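Extracellular solute-binding protein (Conexibacter woesei, PDB 4P98) probably binds a small solute outside the cell membrane and delivers it to an ABC transporter, as a lipoprotein of the BMP (PnrA-like) family. Local coordinates at residues A[131-142]-A[288-298]. Residues are numbered along the deposited sequence; the frame is centred on the assembly and turned at random.
Sequences LDGFVAGSLRGV and DVVPDDLQARV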
ATOM      1  N   LEU A 131       6.159  -8.963  -2.620  1.00 15.83           N
ATOM      2  CA  LEU A 131       5.565  -9.684  -1.507  1.00 17.01           C
ATOM      3  C   LEU A 131       4.347 -10.514  -1.943  1.00 20.46           C
ATOM      4  O   LEU A 131       4.162 -11.648  -1.490  1.00 17.33           O
ATOM      5  CB  LEU A 131       5.197  -8.728  -0.377  1.00 16.90           C
ATOM      6  CG  LEU A 131       4.572  -9.356   0.860  1.00 16.68           C
ATOM      7  CD1 LEU A 131       5.482 -10.438   1.450  1.00 19.44           C
ATOM      8  CD2 LEU A 131       4.246  -8.295   1.881  1.00 17.22           C
ATOM      9  N   ASP A 132       3.518  -9.964  -2.819  1.00 21.11           N
ATOM     10  CA  ASP A 132       2.380 -10.727  -3.352  1.00 22.40           C
ATOM     11  C   ASP A 132       2.833 -11.989  -4.069  1.00 18.31           C
ATOM     12  O   ASP A 132       2.295 -13.082  -3.832  1.00 22.09           O
ATOM     13  CB  ASP A 132       1.579  -9.888  -4.348  1.00 24.50           C
ATOM     14  CG  ASP A 132       0.887  -8.740  -3.709  1.00 27.99           C
ATOM     15  OD1 ASP A 132       0.513  -8.834  -2.523  1.00 31.94           O
ATOM     16  OD2 ASP A 132       0.701  -7.731  -4.420  1.00 43.24           O
ATOM     17  N   GLY A 133       3.819 -11.833  -4.948  1.00 17.10           N
ATOM     18  CA  GLY A 133       4.366 -12.934  -5.721  1.00 18.36           C
ATOM     19  C   GLY A 133       5.050 -13.970  -4.844  1.00 21.66           C
ATOM     20  O   GLY A 133       4.924 -15.175  -5.075  1.00 20.01           O
ATOM     21  N   PHE A 134       5.766 -13.499  -3.829  1.00 22.67           N
ATOM     22  CA  PHE A 134       6.410 -14.392  -2.877  1.00 21.36           C
ATOM     23  C   PHE A 134       5.394 -15.209  -2.078  1.00 21.43           C
ATOM     24  O   PHE A 134       5.598 -16.401  -1.863  1.00 22.01           O
ATOM     25  CB  PHE A 134       7.318 -13.609  -1.935  1.00 21.65           C
ATOM     26  CG  PHE A 134       8.102 -14.481  -0.997  1.00 20.62           C
ATOM     27  CD1 PHE A 134       7.600 -14.804   0.247  1.00 22.91           C
ATOM     28  CD2 PHE A 134       9.336 -14.987  -1.376  1.00 23.46           C
ATOM     29  CE1 PHE A 134       8.323 -15.621   1.114  1.00 24.70           C
ATOM     30  CE2 PHE A 134      10.064 -15.805  -0.519  1.00 22.93           C
ATOM     31  CZ  PHE A 134       9.554 -16.114   0.724  1.00 22.96           C
ATOM     32  N   VAL A 135       4.309 -14.574  -1.639  1.00 21.32           N
ATOM     33  CA  VAL A 135       3.234 -15.286  -0.952  1.00 20.97           C
ATOM     34  C   VAL A 135       2.606 -16.307  -1.893  1.00 24.23           C
ATOM     35  O   VAL A 135       2.346 -17.451  -1.488  1.00 22.54           O
ATOM     36  CB  VAL A 135       2.153 -14.335  -0.376  1.00 21.89           C
ATOM     37  CG1 VAL A 135       0.924 -15.099   0.086  1.00 20.92           C
ATOM     38  CG2 VAL A 135       2.695 -13.530   0.788  1.00 22.99           C
ATOM     39  N   ALA A 136       2.376 -15.909  -3.146  1.00 21.07           N
ATOM     40  CA  ALA A 136       1.823 -16.816  -4.147  1.00 22.28           C
ATOM     41  C   ALA A 136       2.702 -18.057  -4.340  1.00 24.01           C
ATOM     42  O   ALA A 136       2.200 -19.169  -4.467  1.00 24.87           O
ATOM     43  CB  ALA A 136       1.638 -16.100  -5.476  1.00 21.90           C
ATOM     44  N   GLY A 137       4.011 -17.856  -4.368  1.00 23.50           N
ATOM     45  CA  GLY A 137       4.950 -18.950  -4.553  1.00 23.45           C
ATOM     46  C   GLY A 137       5.167 -19.802  -3.314  1.00 21.73           C
ATOM     47  O   GLY A 137       5.771 -20.860  -3.399  1.00 23.66           O
ATOM     48  N   SER A 138       4.668 -19.350  -2.169  1.00 22.58           N
ATOM     49  CA  SER A 138       4.810 -20.074  -0.909  1.00 25.26           C
ATOM     50  C   SER A 138       3.639 -21.008  -0.599  1.00 29.03           C
ATOM     51  O   SER A 138       3.666 -21.703   0.409  1.00 26.98           O
ATOM     52  CB  SER A 138       4.957 -19.078   0.248  1.00 23.03           C
ATOM     53  OG  SER A 138       6.147 -18.321   0.105  1.00 24.01           O
ATOM     54  N   LEU A 139       2.614 -21.023  -1.449  1.00 28.01           N
ATOM     55  CA  LEU A 139       1.384 -21.750  -1.152  1.00 26.82           C
ATOM     56  C   LEU A 139       1.523 -23.226  -1.500  1.00 29.99           C
ATOM     57  O   LEU A 139       2.470 -23.619  -2.170  1.00 28.82           O
ATOM     58  CB  LEU A 139       0.210 -21.154  -1.932  1.00 26.48           C
ATOM     59  CG  LEU A 139      -0.067 -19.675  -1.706  1.00 23.84           C
ATOM     60  CD1 LEU A 139      -1.193 -19.224  -2.631  1.00 24.51           C
ATOM     61  CD2 LEU A 139      -0.402 -19.389  -0.249  1.00 24.24           C
ATOM     62  N   ARG A 140       0.570 -24.037  -1.050  1.00 30.77           N
ATOM     63  CA  ARG A 140       0.611 -25.485  -1.302  1.00 33.50           C
ATOM     64  C   ARG A 140      -0.269 -25.843  -2.483  1.00 29.89           C
ATOM     65  O   ARG A 140      -1.466 -25.568  -2.456  1.00 27.05           O
ATOM     66  CB  ARG A 140       0.111 -26.259  -0.086  1.00 39.89           C
ATOM     67  CG  ARG A 140       1.110 -26.381   1.052  1.00 47.28           C
ATOM     68  CD  ARG A 140       0.629 -27.365   2.118  1.00 56.97           C
ATOM     69  NE  ARG A 140      -0.672 -26.970   2.674  1.00 64.88           N
ATOM     70  CZ  ARG A 140      -1.025 -27.071   3.956  1.00 65.32           C
ATOM     71  NH1 ARG A 140      -0.186 -27.560   4.869  1.00 71.08           N
ATOM     72  NH2 ARG A 140      -2.237 -26.666   4.333  1.00 63.18           N
ATOM     73  N   GLY A 141       0.327 -26.452  -3.509  1.00 26.35           N
ATOM     74  CA  GLY A 141      -0.423 -26.965  -4.649  1.00 30.88           C
ATOM     75  C   GLY A 141      -0.843 -25.923  -5.673  1.00 31.20           C
ATOM     76  O   GLY A 141      -1.729 -26.168  -6.468  1.00 31.60           O
ATOM     77  N   VAL A 142      -0.199 -24.765  -5.672  1.00 31.71           N
ATOM     78  CA  VAL A 142      -0.539 -23.704  -6.620  1.00 27.00           C
ATOM     79  C   VAL A 142       0.573 -23.612  -7.645  1.00 25.31           C
ATOM     80  O   VAL A 142       1.640 -23.073  -7.363  1.00 30.11           O
ATOM     81  CB  VAL A 142      -0.742 -22.361  -5.898  1.00 26.70           C
ATOM     82  CG1 VAL A 142      -1.008 -21.241  -6.900  1.00 26.16           C
ATOM     83  CG2 VAL A 142      -1.869 -22.470  -4.887  1.00 26.95           C
ATOM     84  N   ASP A 288      -6.920 -25.432   1.442  1.00 28.64           N
ATOM     85  CA  ASP A 288      -5.779 -25.953   2.188  1.00 37.20           C
ATOM     86  C   ASP A 288      -4.477 -25.540   1.493  1.00 35.42           C
ATOM     87  O   ASP A 288      -3.483 -26.255   1.540  1.00 39.82           O
ATOM     88  CB  ASP A 288      -5.880 -27.483   2.327  1.00 44.45           C
ATOM     89  CG  ASP A 288      -5.610 -28.207   1.023  1.00 49.58           C
ATOM     90  OD1 ASP A 288      -5.738 -27.577  -0.052  1.00 57.28           O
ATOM     91  OD2 ASP A 288      -5.256 -29.404   1.074  1.00 65.55           O
ATOM     92  N   VAL A 289      -4.487 -24.379   0.842  1.00 29.97           N
ATOM     93  CA  VAL A 289      -3.294 -23.909   0.130  1.00 29.83           C
ATOM     94  C   VAL A 289      -2.352 -23.090   1.023  1.00 24.10           C
ATOM     95  O   VAL A 289      -1.216 -22.866   0.637  1.00 27.88           O
ATOM     96  CB  VAL A 289      -3.655 -23.061  -1.116  1.00 30.33           C
ATOM     97  CG1 VAL A 289      -4.680 -23.789  -1.988  1.00 33.27           C
ATOM     98  CG2 VAL A 289      -4.161 -21.687  -0.706  1.00 28.69           C
ATOM     99  N   VAL A 290      -2.816 -22.631   2.188  1.00 23.90           N
ATOM    100  CA  VAL A 290      -2.012 -21.730   3.034  1.00 28.02           C
ATOM    101  C   VAL A 290      -1.170 -22.505   4.055  1.00 33.18           C
ATOM    102  O   VAL A 290      -1.724 -23.112   4.976  1.00 32.05           O
ATOM    103  CB  VAL A 290      -2.882 -20.714   3.800  1.00 29.24           C
ATOM    104  CG1 VAL A 290      -2.000 -19.753   4.593  1.00 29.35           C
ATOM    105  CG2 VAL A 290      -3.770 -19.930   2.836  1.00 28.50           C
ATOM    106  N   PRO A 291       0.168 -22.474   3.915  1.00 35.46           N
ATOM    107  CA  PRO A 291       0.979 -23.177   4.924  1.00 33.58           C
ATOM    108  C   PRO A 291       0.875 -22.536   6.305  1.00 33.10           C
ATOM    109  O   PRO A 291       0.708 -21.310   6.418  1.00 32.00           O
ATOM    110  CB  PRO A 291       2.400 -23.077   4.366  1.00 33.38           C
ATOM    111  CG  PRO A 291       2.380 -21.872   3.487  1.00 33.73           C
ATOM    112  CD  PRO A 291       1.010 -21.885   2.858  1.00 32.87           C
ATOM    113  N   ASP A 292       0.959 -23.362   7.350  1.00 31.56           N
ATOM    114  CA  ASP A 292       0.847 -22.878   8.727  1.00 33.28           C
ATOM    115  C   ASP A 292       1.929 -21.862   9.051  1.00 25.77           C
ATOM    116  O   ASP A 292       1.745 -21.011   9.915  1.00 28.68           O
ATOM    117  CB  ASP A 292       0.947 -24.033   9.736  1.00 37.48           C
ATOM    118  CG  ASP A 292      -0.224 -24.996   9.646  1.00 47.25           C
ATOM    119  OD1 ASP A 292      -1.372 -24.533   9.454  1.00 46.81           O
ATOM    120  OD2 ASP A 292       0.007 -26.218   9.773  1.00 53.92           O
ATOM    121  N   ASP A 293       3.056 -21.961   8.361  1.00 25.15           N
ATOM    122  CA  ASP A 293       4.202 -21.085   8.621  1.00 28.69           C
ATOM    123  C   ASP A 293       4.338 -19.933   7.611  1.00 30.14           C
ATOM    124  O   ASP A 293       5.437 -19.409   7.413  1.00 27.08           O
ATOM    125  CB  ASP A 293       5.491 -21.913   8.637  1.00 30.07           C
ATOM    126  CG  ASP A 293       5.862 -22.449   7.264  1.00 32.44           C
ATOM    127  OD1 ASP A 293       5.009 -22.408   6.356  1.00 38.77           O
ATOM    128  OD2 ASP A 293       7.009 -22.909   7.080  1.00 37.91           O
ATOM    129  N   LEU A 294       3.247 -19.525   6.968  1.00 27.93           N
ATOM    130  CA  LEU A 294       3.375 -18.497   5.923  1.00 26.47           C
ATOM    131  C   LEU A 294       3.984 -17.209   6.464  1.00 20.97           C
ATOM    132  O   LEU A 294       4.898 -16.661   5.849  1.00 27.31           O
ATOM    133  CB  LEU A 294       2.040 -18.198   5.237  1.00 26.97           C
ATOM    134  CG  LEU A 294       2.136 -17.165   4.103  1.00 26.55           C
ATOM    135  CD1 LEU A 294       3.115 -17.606   3.022  1.00 26.01           C
ATOM    136  CD2 LEU A 294       0.750 -16.914   3.522  1.00 27.21           C
ATOM    137  N   GLN A 295       3.483 -16.747   7.608  1.00 20.30           N
ATOM    138  CA  GLN A 295       3.952 -15.516   8.229  1.00 24.09           C
ATOM    139  C   GLN A 295       5.432 -15.602   8.587  1.00 27.85           C
ATOM    140  O   GLN A 295       6.165 -14.632   8.391  1.00 27.52           O
ATOM    141  CB  GLN A 295       3.124 -15.149   9.463  1.00 24.04           C
ATOM    142  CG  GLN A 295       3.487 -13.797  10.077  1.00 25.88           C
ATOM    143  CD  GLN A 295       3.239 -12.639   9.121  1.00 30.10           C
ATOM    144  OE1 GLN A 295       4.174 -11.993   8.626  1.00 31.52           O
ATOM    145  NE2 GLN A 295       1.976 -12.387   8.842  1.00 28.11           N
ATOM    146  N   ALA A 296       5.863 -16.761   9.091  1.00 28.52           N
ATOM    147  CA  ALA A 296       7.273 -16.982   9.420  1.00 27.66           C
ATOM    148  C   ALA A 296       8.136 -16.860   8.170  1.00 25.62           C
ATOM    149  O   ALA A 296       9.211 -16.275   8.212  1.00 23.89           O
ATOM    150  CB  ALA A 296       7.476 -18.349  10.086  1.00 28.66           C
ATOM    151  N   ARG A 297       7.658 -17.394   7.051  1.00 23.39           N
ATOM    152  CA  ARG A 297       8.393 -17.294   5.798  1.00 25.94           C
ATOM    153  C   ARG A 297       8.545 -15.848   5.313  1.00 24.79           C
ATOM    154  O   ARG A 297       9.589 -15.464   4.790  1.00 22.93           O
ATOM    155  CB  ARG A 297       7.730 -18.114   4.707  1.00 28.52           C
ATOM    156  CG  ARG A 297       7.639 -19.598   4.995  1.00 31.85           C
ATOM    157  CD  ARG A 297       7.342 -20.349   3.725  1.00 35.83           C
ATOM    158  NE  ARG A 297       6.727 -21.645   3.983  1.00 38.91           N
ATOM    159  CZ  ARG A 297       6.517 -22.564   3.050  1.00 40.46           C
ATOM    160  NH1 ARG A 297       6.865 -22.336   1.790  1.00 41.88           N
ATOM    161  NH2 ARG A 297       5.950 -23.721   3.379  1.00 41.99           N
ATOM    162  N   VAL A 298       7.493 -15.057   5.473  1.00 25.87           N
ATOM    163  CA  VAL A 298       7.526 -13.646   5.090  1.00 24.59           C
ATOM    164  C   VAL A 298       8.430 -12.842   6.032  1.00 24.06           C
ATOM    165  O   VAL A 298       9.188 -11.960   5.592  1.00 19.48           O
ATOM    166  CB  VAL A 298       6.100 -13.068   5.069  1.00 25.27           C
ATOM    167  CG1 VAL A 298       6.114 -11.550   4.971  1.00 23.61           C
ATOM    168  CG2 VAL A 298       5.325 -13.694   3.915  1.00 24.18           C
TER
HETATM  169  O   HOH W   1       8.310 -19.648   0.721  1.00 29.06           O
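L294 and V298 pack their methyl groups against V135, S138 and L131, forming the tightly packed part of the contact between segments 131-142 and 288-298. L294 CD1 lies 3.6 Å from S138 CB, while its other methyl, CD2, meets V135 CG1; the V135 and L294 side chains cross at about a right angle. With CG anti to the backbone N (chi1 -178°), L294 spreads its two methyls over V135 and S138. V298 CG1 approaches L131 CD1 at 3.7 Å, and CG2 lies at the edge of the F134 ring. All these residues are buried. Farther along, L139 packs on V289 and P291, and R140 N donates to V289 O (2.7 Å).

The loose, solvent side is the exposed R140 side chain. Bent at chi3, it grips D288 O side-on through NE and NH2, each at 3.1 Å; both donors come from the same face of the carbonyl plane, NH2 well above it.

At the partly exposed rim, R297 runs extended from CG to NE, fixed by a salt bridge from NE to D293 OD1 (3.0 Å), and one guanidinium face covers S138 O. Its NH1 also donates to a water that gives its proton to S138 OG, whose hydroxyl bonds to F134 O (2.8 Å). A leucine in place of R297 would probably leave D293 without its charged mate and deprive this water of a donor.

V135 also touches I226 and T242, and L139 touches I241, on strands 225-226 and 240-242 of the five-stranded parallel sheet; the contact thus joins helix 294-307 to the helix 125-137 layer of one α/β lobe of the two-lobed periplasmic-binding-protein fold.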